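Local coordinates for flavohemoprotein (Vibrio cholerae O1 biovar El Tor, PDB 4EH1) that probably converts nitric oxide to nitrate with O2 and NAD(P)H, represented here by its FAD-bound reductase domain, at residues V118-G123 / F204-P209; T145-C150 / M190-L195; A149-K154 / W176-S181. All blocks are in the same frame, centred on the assembly; numbering follows the deposited sequence.

Contact 1 (V118-G123 / F204-P209)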
loop_
_atom_site.group_PDB
_atom_site.type_symbol
_atom_site.label_atom_id
_atom_site.label_comp_id
_atom_site.label_asym_id
_atom_site.label_seq_id
_atom_site.Cartn_x
_atom_site.Cartn_y
_atom_site.Cartn_z
ATOM N N VAL A 118 -8.561 -24.732 -14.289
ATOM C CA VAL A 118 -8.784 -23.401 -14.857
ATOM C C VAL A 118 -9.321 -22.430 -13.793
ATOM O O VAL A 118 -10.321 -22.706 -13.125
ATOM C CB VAL A 118 -9.668 -23.445 -16.149
ATOM C CG1 VAL A 118 -9.790 -22.066 -16.763
ATOM C CG2 VAL A 118 -9.045 -24.360 -17.202
ATOM N N LEU A 119 -8.628 -21.313 -13.606
ATOM C CA LEU A 119 -9.087 -20.287 -12.673
ATOM C C LEU A 119 -9.577 -19.102 -13.517
ATOM O O LEU A 119 -8.853 -18.611 -14.388
ATOM C CB LEU A 119 -7.953 -19.813 -11.755
ATOM C CG LEU A 119 -7.156 -20.905 -11.033
ATOM C CD1 LEU A 119 -6.108 -20.309 -10.107
ATOM C CD2 LEU A 119 -8.107 -21.837 -10.263
ATOM N N ILE A 120 -10.793 -18.647 -13.234
ATOM C CA ILE A 120 -11.433 -17.579 -13.980
ATOM C C ILE A 120 -12.025 -16.582 -13.007
ATOM O O ILE A 120 -12.841 -16.931 -12.153
ATOM C CB ILE A 120 -12.595 -18.111 -14.846
ATOM C CG1 ILE A 120 -12.126 -19.301 -15.695
ATOM C CG2 ILE A 120 -13.190 -16.977 -15.725
ATOM C CD1 ILE A 120 -13.246 -19.955 -16.543
ATOM N N SER A 121 -11.639 -15.329 -13.150
ATOM C CA SER A 121 -12.205 -14.300 -12.291
ATOM C C SER A 121 -12.176 -12.934 -12.951
ATOM O O SER A 121 -11.493 -12.746 -13.963
ATOM C CB SER A 121 -11.428 -14.235 -10.973
ATOM O OG SER A 121 -10.054 -14.012 -11.227
ATOM N N ALA A 122 -12.898 -11.993 -12.335
ATOM C CA ALA A 122 -12.970 -10.604 -12.769
ATOM C C ALA A 122 -12.897 -9.657 -11.590
ATOM O O ALA A 122 -13.524 -9.886 -10.550
ATOM C CB ALA A 122 -14.287 -10.334 -13.531
ATOM N N GLY A 123 -12.171 -8.568 -11.768
ATOM C CA GLY A 123 -12.114 -7.554 -10.735
ATOM C C GLY A 123 -11.569 -8.148 -9.442
ATOM O O GLY A 123 -10.506 -8.751 -9.429
ATOM N N PHE A 204 -12.961 -26.205 -13.312
ATOM C CA PHE A 204 -13.098 -24.772 -13.570
ATOM C C PHE A 204 -13.552 -24.066 -12.301
ATOM O O PHE A 204 -14.651 -24.317 -11.808
ATOM C CB PHE A 204 -14.099 -24.525 -14.722
ATOM C CG PHE A 204 -13.615 -25.050 -16.046
ATOM C CD1 PHE A 204 -13.615 -26.419 -16.307
ATOM C CD2 PHE A 204 -13.121 -24.182 -17.012
ATOM C CE1 PHE A 204 -13.125 -26.926 -17.525
ATOM C CE2 PHE A 204 -12.621 -24.660 -18.221
ATOM C CZ PHE A 204 -12.614 -26.037 -18.484
ATOM N N TYR A 205 -12.695 -23.197 -11.770
ATOM C CA TYR A 205 -13.037 -22.413 -10.595
ATOM C C TYR A 205 -13.272 -20.974 -11.028
ATOM O O TYR A 205 -12.448 -20.392 -11.745
ATOM C CB TYR A 205 -11.898 -22.464 -9.558
ATOM C CG TYR A 205 -11.723 -23.814 -8.888
ATOM C CD1 TYR A 205 -10.997 -24.846 -9.509
ATOM C CD2 TYR A 205 -12.233 -24.051 -7.624
ATOM C CE1 TYR A 205 -10.824 -26.102 -8.875
ATOM C CE2 TYR A 205 -12.070 -25.304 -6.982
ATOM C CZ TYR A 205 -11.358 -26.320 -7.615
ATOM O OH TYR A 205 -11.184 -27.550 -6.980
ATOM N N LEU A 206 -14.385 -20.403 -10.580
ATOM C CA LEU A 206 -14.858 -19.096 -11.037
ATOM C C LEU A 206 -15.155 -18.164 -9.862
ATOM O O LEU A 206 -15.814 -18.568 -8.906
ATOM C CB LEU A 206 -16.188 -19.266 -11.777
ATOM C CG LEU A 206 -16.231 -19.807 -13.204
ATOM C CD1 LEU A 206 -15.501 -21.132 -13.376
ATOM C CD2 LEU A 206 -17.662 -19.971 -13.610
ATOM N N CYS A 207 -14.725 -16.907 -9.938
ATOM C CA CYS A 207 -15.098 -15.953 -8.899
ATOM C C CYS A 207 -15.267 -14.543 -9.424
ATOM O O CYS A 207 -14.388 -14.021 -10.116
ATOM C CB CYS A 207 -14.044 -15.900 -7.787
ATOM S SG CYS A 207 -14.535 -14.763 -6.428
ATOM N N GLY A 208 -16.378 -13.908 -9.058
ATOM C CA GLY A 208 -16.627 -12.536 -9.484
ATOM C C GLY A 208 -18.087 -12.184 -9.285
ATOM O O GLY A 208 -18.836 -12.966 -8.697
ATOM N N PRO A 209 -18.497 -11.012 -9.782
ATOM C CA PRO A 209 -19.887 -10.533 -9.661
ATOM C C PRO A 209 -20.814 -11.477 -10.418
ATOM O O PRO A 209 -20.359 -12.152 -11.354
ATOM C CB PRO A 209 -19.865 -9.170 -10.370
ATOM C CG PRO A 209 -18.431 -8.775 -10.484
ATOM C CD PRO A 209 -17.621 -10.059 -10.490
#

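Contact 2 (T145-C150 / M190-L195)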
loop_
_atom_site.group_PDB
_atom_site.type_symbol
_atom_site.label_atom_id
_atom_site.label_comp_id
_atom_site.label_asym_id
_atom_site.label_seq_id
_atom_site.Cartn_x
_atom_site.Cartn_y
_atom_site.Cartn_z
ATOM N N THR A 145 -4.265 -22.937 -15.778
ATOM C CA THR A 145 -4.589 -21.793 -16.626
ATOM C C THR A 145 -5.309 -20.705 -15.801
ATOM O O THR A 145 -6.289 -20.968 -15.092
ATOM C CB THR A 145 -5.491 -22.202 -17.814
ATOM O OG1 THR A 145 -4.843 -23.211 -18.581
ATOM C CG2 THR A 145 -5.755 -20.998 -18.742
ATOM N N TYR A 146 -4.822 -19.480 -15.891
ATOM C CA TYR A 146 -5.421 -18.378 -15.169
ATOM C C TYR A 146 -6.072 -17.384 -16.154
ATOM O O TYR A 146 -5.400 -16.810 -17.014
ATOM C CB TYR A 146 -4.319 -17.696 -14.390
ATOM C CG TYR A 146 -4.725 -16.524 -13.529
ATOM C CD1 TYR A 146 -4.565 -15.215 -13.988
ATOM C CD2 TYR A 146 -5.216 -16.719 -12.236
ATOM C CE1 TYR A 146 -4.906 -14.130 -13.205
ATOM C CE2 TYR A 146 -5.569 -15.636 -11.440
ATOM C CZ TYR A 146 -5.398 -14.343 -11.930
ATOM O OH TYR A 146 -5.726 -13.260 -11.153
ATOM N N LEU A 147 -7.377 -17.188 -16.045
ATOM C CA LEU A 147 -8.080 -16.270 -16.953
ATOM C C LEU A 147 -8.664 -15.132 -16.121
ATOM O O LEU A 147 -9.408 -15.376 -15.164
ATOM C CB LEU A 147 -9.179 -16.991 -17.737
ATOM C CG LEU A 147 -8.815 -18.295 -18.482
ATOM C CD1 LEU A 147 -10.050 -18.924 -19.098
ATOM C CD2 LEU A 147 -7.780 -18.086 -19.560
ATOM N N TYR A 148 -8.319 -13.898 -16.484
ATOM C CA TYR A 148 -8.633 -12.731 -15.661
ATOM C C TYR A 148 -9.194 -11.573 -16.514
ATOM O O TYR A 148 -8.654 -11.256 -17.588
ATOM C CB TYR A 148 -7.379 -12.250 -14.899
ATOM C CG TYR A 148 -7.685 -11.120 -13.916
ATOM C CD1 TYR A 148 -8.619 -11.294 -12.903
ATOM C CD2 TYR A 148 -7.076 -9.863 -14.037
ATOM C CE1 TYR A 148 -8.945 -10.255 -12.015
ATOM C CE2 TYR A 148 -7.398 -8.800 -13.153
ATOM C CZ TYR A 148 -8.313 -9.020 -12.139
ATOM O OH TYR A 148 -8.621 -8.021 -11.249
ATOM N N ALA A 149 -10.278 -10.962 -16.040
ATOM C CA ALA A 149 -10.857 -9.788 -16.700
ATOM C C ALA A 149 -10.906 -8.609 -15.731
ATOM O O ALA A 149 -11.342 -8.739 -14.598
ATOM C CB ALA A 149 -12.259 -10.103 -17.242
ATOM N N CYS A 150 -10.440 -7.452 -16.167
ATOM C CA CYS A 150 -10.621 -6.279 -15.359
ATOM C C CYS A 150 -10.877 -5.126 -16.319
ATOM O O CYS A 150 -10.924 -5.325 -17.528
ATOM C CB CYS A 150 -9.423 -6.038 -14.423
ATOM S SG CYS A 150 -7.855 -5.902 -15.335
ATOM N N MET A 190 -14.453 -11.331 -21.849
ATOM C CA MET A 190 -13.784 -12.607 -21.850
ATOM C C MET A 190 -14.573 -13.566 -22.741
ATOM O O MET A 190 -15.684 -13.935 -22.427
ATOM C CB MET A 190 -13.737 -13.155 -20.416
ATOM C CG MET A 190 -12.818 -14.371 -20.284
ATOM S SD MET A 190 -12.791 -15.114 -18.643
ATOM C CE MET A 190 -11.848 -13.913 -17.673
ATOM N N GLN A 191 -14.007 -13.969 -23.858
ATOM C CA GLN A 191 -14.687 -14.936 -24.702
ATOM C C GLN A 191 -13.881 -16.217 -24.776
ATOM O O GLN A 191 -12.696 -16.185 -25.110
ATOM C CB GLN A 191 -14.933 -14.346 -26.080
ATOM C CG GLN A 191 -16.119 -13.405 -26.070
ATOM C CD GLN A 191 -16.218 -12.608 -27.333
ATOM O OE1 GLN A 191 -15.401 -11.721 -27.580
ATOM N NE2 GLN A 191 -17.215 -12.915 -28.152
ATOM N N LEU A 192 -14.527 -17.341 -24.459
ATOM C CA LEU A 192 -13.812 -18.595 -24.215
ATOM C C LEU A 192 -13.714 -19.555 -25.411
ATOM O O LEU A 192 -12.930 -20.501 -25.380
ATOM C CB LEU A 192 -14.441 -19.334 -23.025
ATOM C CG LEU A 192 -14.605 -18.537 -21.729
ATOM C CD1 LEU A 192 -15.453 -19.359 -20.791
ATOM C CD2 LEU A 192 -13.269 -18.196 -21.064
ATOM N N ALA A 193 -14.488 -19.296 -26.459
ATOM C CA ALA A 193 -14.727 -20.262 -27.538
ATOM C C ALA A 193 -13.484 -20.652 -28.301
ATOM O O ALA A 193 -13.425 -21.721 -28.893
ATOM C CB ALA A 193 -15.777 -19.700 -28.531
ATOM N N GLU A 194 -12.505 -19.760 -28.304
ATOM C CA GLU A 194 -11.357 -19.894 -29.170
ATOM C C GLU A 194 -10.107 -20.165 -28.330
ATOM O O GLU A 194 -8.986 -20.182 -28.843
ATOM C CB GLU A 194 -11.193 -18.618 -30.002
ATOM C CG GLU A 194 -10.565 -17.450 -29.230
ATOM C CD GLU A 194 -11.514 -16.741 -28.258
ATOM O OE1 GLU A 194 -12.388 -17.394 -27.645
ATOM O OE2 GLU A 194 -11.369 -15.508 -28.103
ATOM N N LEU A 195 -10.301 -20.388 -27.037
ATOM C CA LEU A 195 -9.166 -20.665 -26.173
ATOM C C LEU A 195 -8.824 -22.158 -26.130
ATOM O O LEU A 195 -9.714 -22.998 -26.211
ATOM C CB LEU A 195 -9.476 -20.187 -24.766
ATOM C CG LEU A 195 -9.697 -18.688 -24.611
ATOM C CD1 LEU A 195 -9.922 -18.374 -23.149
ATOM C CD2 LEU A 195 -8.542 -17.870 -25.174
#

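Contact 3 (A149-K154 / W176-S181)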
loop_
_atom_site.group_PDB
_atom_site.type_symbol
_atom_site.label_atom_id
_atom_site.label_comp_id
_atom_site.label_asym_id
_atom_site.label_seq_id
_atom_site.Cartn_x
_atom_site.Cartn_y
_atom_site.Cartn_z
ATOM N N ALA A 149 -10.278 -10.962 -16.040
ATOM C CA ALA A 149 -10.857 -9.788 -16.700
ATOM C C ALA A 149 -10.906 -8.609 -15.731
ATOM O O ALA A 149 -11.342 -8.739 -14.598
ATOM C CB ALA A 149 -12.259 -10.103 -17.242
ATOM N N CYS A 150 -10.440 -7.452 -16.167
ATOM C CA CYS A 150 -10.621 -6.279 -15.359
ATOM C C CYS A 150 -10.877 -5.126 -16.319
ATOM O O CYS A 150 -10.924 -5.325 -17.528
ATOM C CB CYS A 150 -9.423 -6.038 -14.423
ATOM S SG CYS A 150 -7.855 -5.902 -15.335
ATOM N N ASN A 151 -11.085 -3.924 -15.790
ATOM C CA ASN A 151 -11.486 -2.833 -16.655
ATOM C C ASN A 151 -10.327 -2.236 -17.455
ATOM O O ASN A 151 -10.523 -1.771 -18.573
ATOM C CB ASN A 151 -12.162 -1.741 -15.838
ATOM C CG ASN A 151 -13.472 -2.206 -15.217
ATOM O OD1 ASN A 151 -14.098 -3.141 -15.705
ATOM N ND2 ASN A 151 -13.888 -1.550 -14.135
ATOM N N SER A 152 -9.136 -2.216 -16.856
ATOM C CA SER A 152 -7.981 -1.538 -17.431
ATOM C C SER A 152 -6.693 -1.876 -16.681
ATOM O O SER A 152 -6.723 -2.546 -15.631
ATOM C CB SER A 152 -8.189 -0.024 -17.382
ATOM O OG SER A 152 -8.215 0.441 -16.037
ATOM N N ALA A 153 -5.580 -1.359 -17.200
ATOM C CA ALA A 153 -4.277 -1.588 -16.602
ATOM C C ALA A 153 -4.275 -1.145 -15.145
ATOM O O ALA A 153 -3.790 -1.873 -14.275
ATOM C CB ALA A 153 -3.136 -0.872 -17.409
ATOM N N LYS A 154 -4.828 0.030 -14.862
ATOM C CA LYS A 154 -4.804 0.494 -13.467
ATOM C C LYS A 154 -5.641 -0.358 -12.507
ATOM O O LYS A 154 -5.461 -0.297 -11.293
ATOM C CB LYS A 154 -5.196 1.957 -13.345
ATOM C CG LYS A 154 -6.689 2.255 -13.494
ATOM C CD LYS A 154 -6.942 3.714 -13.084
ATOM C CE LYS A 154 -8.445 4.058 -13.107
ATOM N NZ LYS A 154 -9.022 4.008 -14.492
ATOM N N TRP A 176 -7.940 -9.966 -19.992
ATOM C CA TRP A 176 -8.810 -9.089 -20.787
ATOM C C TRP A 176 -8.993 -7.728 -20.069
ATOM O O TRP A 176 -9.196 -7.683 -18.842
ATOM C CB TRP A 176 -10.201 -9.707 -20.962
ATOM C CG TRP A 176 -10.294 -10.862 -21.902
ATOM C CD1 TRP A 176 -10.768 -10.849 -23.166
ATOM C CD2 TRP A 176 -9.917 -12.214 -21.628
ATOM N NE1 TRP A 176 -10.701 -12.101 -23.706
ATOM C CE2 TRP A 176 -10.197 -12.965 -22.783
ATOM C CE3 TRP A 176 -9.359 -12.857 -20.514
ATOM C CZ2 TRP A 176 -9.943 -14.335 -22.871
ATOM C CZ3 TRP A 176 -9.125 -14.221 -20.590
ATOM C CH2 TRP A 176 -9.424 -14.944 -21.765
ATOM N N TYR A 177 -8.914 -6.627 -20.821
ATOM C CA TYR A 177 -9.207 -5.296 -20.279
ATOM C C TYR A 177 -10.475 -4.863 -20.977
ATOM O O TYR A 177 -10.553 -4.862 -22.221
ATOM C CB TYR A 177 -8.096 -4.283 -20.586
ATOM C CG TYR A 177 -6.785 -4.421 -19.820
ATOM C CD1 TYR A 177 -6.673 -5.249 -18.695
ATOM C CD2 TYR A 177 -5.653 -3.691 -20.216
ATOM C CE1 TYR A 177 -5.461 -5.357 -17.994
ATOM C CE2 TYR A 177 -4.440 -3.803 -19.532
ATOM C CZ TYR A 177 -4.355 -4.648 -18.411
ATOM O OH TYR A 177 -3.153 -4.756 -17.711
ATOM N N ARG A 178 -11.488 -4.526 -20.193
ATOM C CA ARG A 178 -12.770 -4.127 -20.777
ATOM C C ARG A 178 -12.670 -2.800 -21.531
ATOM O O ARG A 178 -13.313 -2.624 -22.554
ATOM C CB ARG A 178 -13.822 -3.976 -19.693
ATOM C CG ARG A 178 -15.224 -3.751 -20.193
ATOM C CD ARG A 178 -16.101 -3.390 -19.022
ATOM N NE ARG A 178 -15.846 -2.034 -18.553
ATOM C CZ ARG A 178 -16.305 -1.562 -17.402
ATOM N NH1 ARG A 178 -17.042 -2.338 -16.623
ATOM N NH2 ARG A 178 -16.034 -0.323 -17.037
ATOM N N ASP A 179 -11.859 -1.873 -21.036
ATOM C CA ASP A 179 -11.935 -0.495 -21.539
ATOM C C ASP A 179 -10.739 0.022 -22.334
ATOM O O ASP A 179 -10.744 1.163 -22.757
ATOM C CB ASP A 179 -12.220 0.480 -20.392
ATOM C CG ASP A 179 -13.515 0.187 -19.693
ATOM O OD1 ASP A 179 -14.440 -0.284 -20.376
ATOM O OD2 ASP A 179 -13.604 0.414 -18.462
ATOM N N GLU A 180 -9.697 -0.776 -22.510
ATOM C CA GLU A 180 -8.568 -0.299 -23.305
ATOM C C GLU A 180 -7.780 -1.500 -23.830
ATOM O O GLU A 180 -8.029 -2.638 -23.440
ATOM C CB GLU A 180 -7.677 0.642 -22.467
ATOM C CG GLU A 180 -7.069 -0.032 -21.210
ATOM C CD GLU A 180 -6.330 0.947 -20.277
ATOM O OE1 GLU A 180 -6.598 2.169 -20.336
ATOM O OE2 GLU A 180 -5.477 0.496 -19.488
ATOM N N SER A 181 -6.857 -1.249 -24.741
ATOM C CA SER A 181 -5.999 -2.306 -25.248
ATOM C C SER A 181 -4.659 -2.178 -24.557
ATOM O O SER A 181 -4.347 -1.133 -24.006
ATOM C CB SER A 181 -5.782 -2.113 -26.740
ATOM O OG SER A 181 -5.115 -0.881 -26.937
HETATM O O HOH W 1 -17.083 -2.067 -13.171
HETATM O O HOH W 2 -5.199 1.981 -16.993
#

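Contact 1 (V118-G123 / F204-P209)
Val118 and Phe204 pair on neighbouring parallel strands, and their side chains lie side by side, pointing the same way. This is the tight end of the contact. Val118 meets the ring obliquely along its CD2-CE2 side: Val118 CB is 3.6 Å from Phe204 CD2, and Val118 CG2 is 3.7 Å from Phe204 CE2. With Val118 CG1 anti to the backbone N (chi1 -176°) and CG2 beside that N, both methyls lie along the ring. Ile120 CD1 reaches the edge of the same ring near its plane. Ile120 CD1 also touches Leu206 CD1 at 4.1 Å. On the other face of the sheet Leu119 CD2 packs on Tyr205 CB at 3.9 Å. The Tyr205 ring stacks on His231, and its OH is hydrogen-bonded to Val111 N and Arg113 NH1. The backbones are joined by Tyr205 N to Val118 O at 2.8 Å, nearly straight at 171°. Ile120 N to Tyr205 O and Cys207 N to Ile120 O continue the pairing. Strands 117-122 and 203-208 are neighbours inside the parallel sheet of the Rossmann-like NAD-binding domain, between strands 144-150 and 230-234. Helix 210-223 lies against the face of Ile120 and Leu206. Helix 126-138 lies against the face of Leu119, Ser121 and Cys207. The C-terminal end is looser. Ala122 N to Cys207 O is a weak bond of 3.4 Å, and the CA atoms of Ala122 and Gly208 stand 5.3 Å apart. Pro209 CD comes no closer than 4.1 Å to Ala122 O. Ala122, Gly123 and Pro209 are partly exposed here. Gly123 belongs to the probable NADP(+) site, and Pro209 is the N-cap of helix 210-223.

Contact 2 (T145-C150 / M190-L195)
Met190 reaches Leu147 and Ala149 with its chain stretched out as far as the sulfur and then bent. Its CG lies anti to the backbone N (chi1 -169°), and the turn about CG-SD (chi3 -73°) lays CE against the strand. The methyl rests on the backbone as well as on side chains. Met190 CE is 3.7 Å from Ala149 N and equally close to the carbonyl carbon of Tyr148. Met190 CE also meets Ala149 CB at 3.9 Å and Leu147 CB at 4.1 Å. The methyl thus fits between two residues that point to the same face of the strand, while Tyr148 between them points to the other. Leu147 serves the second half of the contact. Leu147 CD1 touches Leu192 CD2 at 3.8 Å, where the two side chains cross at a slant. Leu147 CD1 also meets Leu195 CD1 at 4.1 Å, here tip to tip. No hydrogen bond links the two segments; the side-chain contacts are apolar, and the methyl also lies on a peptide group. The loop keeps its own shape through a type I turn, closed by Leu195 N to Leu192 O at 3.1 Å. Its backbone is also held by helix 210-223. Met190 O accepts from Tyr215 OH and Gln219 NE2, and Leu192 N donates to Gln219 OE1. The loop between strands 186-187 and 203-208 packs on the Leu147 and Ala149 side of strand 144-150. Helix 210-223 flanks this loop through Phe212, Leu220 and Leu223, while Trp176 of strand 172-177 packs on Met190 and Leu195.

Contact 3 (A149-K154 / W176-S181)
Ala149 and Cys150 pair in parallel with Trp176 and Tyr177, Cys150 N bonding to Trp176 O at 3.0 Å, and the pairing runs on past the strands through Arg178 N to Cys150 O and Asp179 N to Asn151 O, both 2.8 Å. Here strands 144-150 and 172-177 of a beta-alpha-beta unit end. Cys150 SG approaches the Tyr177 ring obliquely, 3.6 Å from Tyr177 CE1, as a sulfur-aromatic contact. The peptide between Ser152 and Ala153 lies over one face of this ring, with Ser152 C above its centre. Tyr177 OH is hydrogen-bonded to His156 ND1, and Ala153 CB packs on the ring at CE2. The Asn151 amide stacks on the Arg178 guanidinium, their planes 27° apart. Asn151 OD1 sits above the centre of the guanidinium, 3.2 Å from Arg178 CZ, without a hydrogen bond. Arg178 grips Asp179 side-on with NE and NH2: Arg178 NE meets Asp179 OD1 at 2.9 Å, and Arg178 NH2 uses the syn lone pair of Asp179 OD2. Glu180 turns its CG between the backbone N and the carbonyl carbon (chi1 61°) and then extends to Ala153. Glu180 OE2 accepts from Ala153 N at 2.9 Å, met from above the carboxylate plane and almost straight at 169°. A water that also accepts from Lys154 N donates to this oxygen. Two donors on one carboxylate oxygen would favour a charged Glu180, and the salt bridge with Asp179 probably offsets the charge of Arg178 while fixing the rotation of the guanidinium against the Asn151 amide.

Overall arrangement
Contacts 1 and 3 join strands of one parallel sheet in the NAD-binding half of the reductase, and contact 2 packs a loop on it. Strand 144-150 serves contacts 2 and 3, which share Ala149 and Cys150 and have centres about 13 Å apart. Contact 1 lies on the next two strands, of which 117-122 adjoins 144-150; its centre is about 10 Å from that of contact 2. Ile120 CG2 packs on Met190 SD at 3.5 Å. Gly123, of the probable NADP(+) site, probably makes two hydrogen bonds to strand 144-150, Gly123 O with Tyr148 OH at 2.7 Å and Gly123 N with Ala149 O at 3.0 Å. Bound FAD is about 7, 11 and 14 Å from the side chains of Cys207, Tyr148 and Cys150.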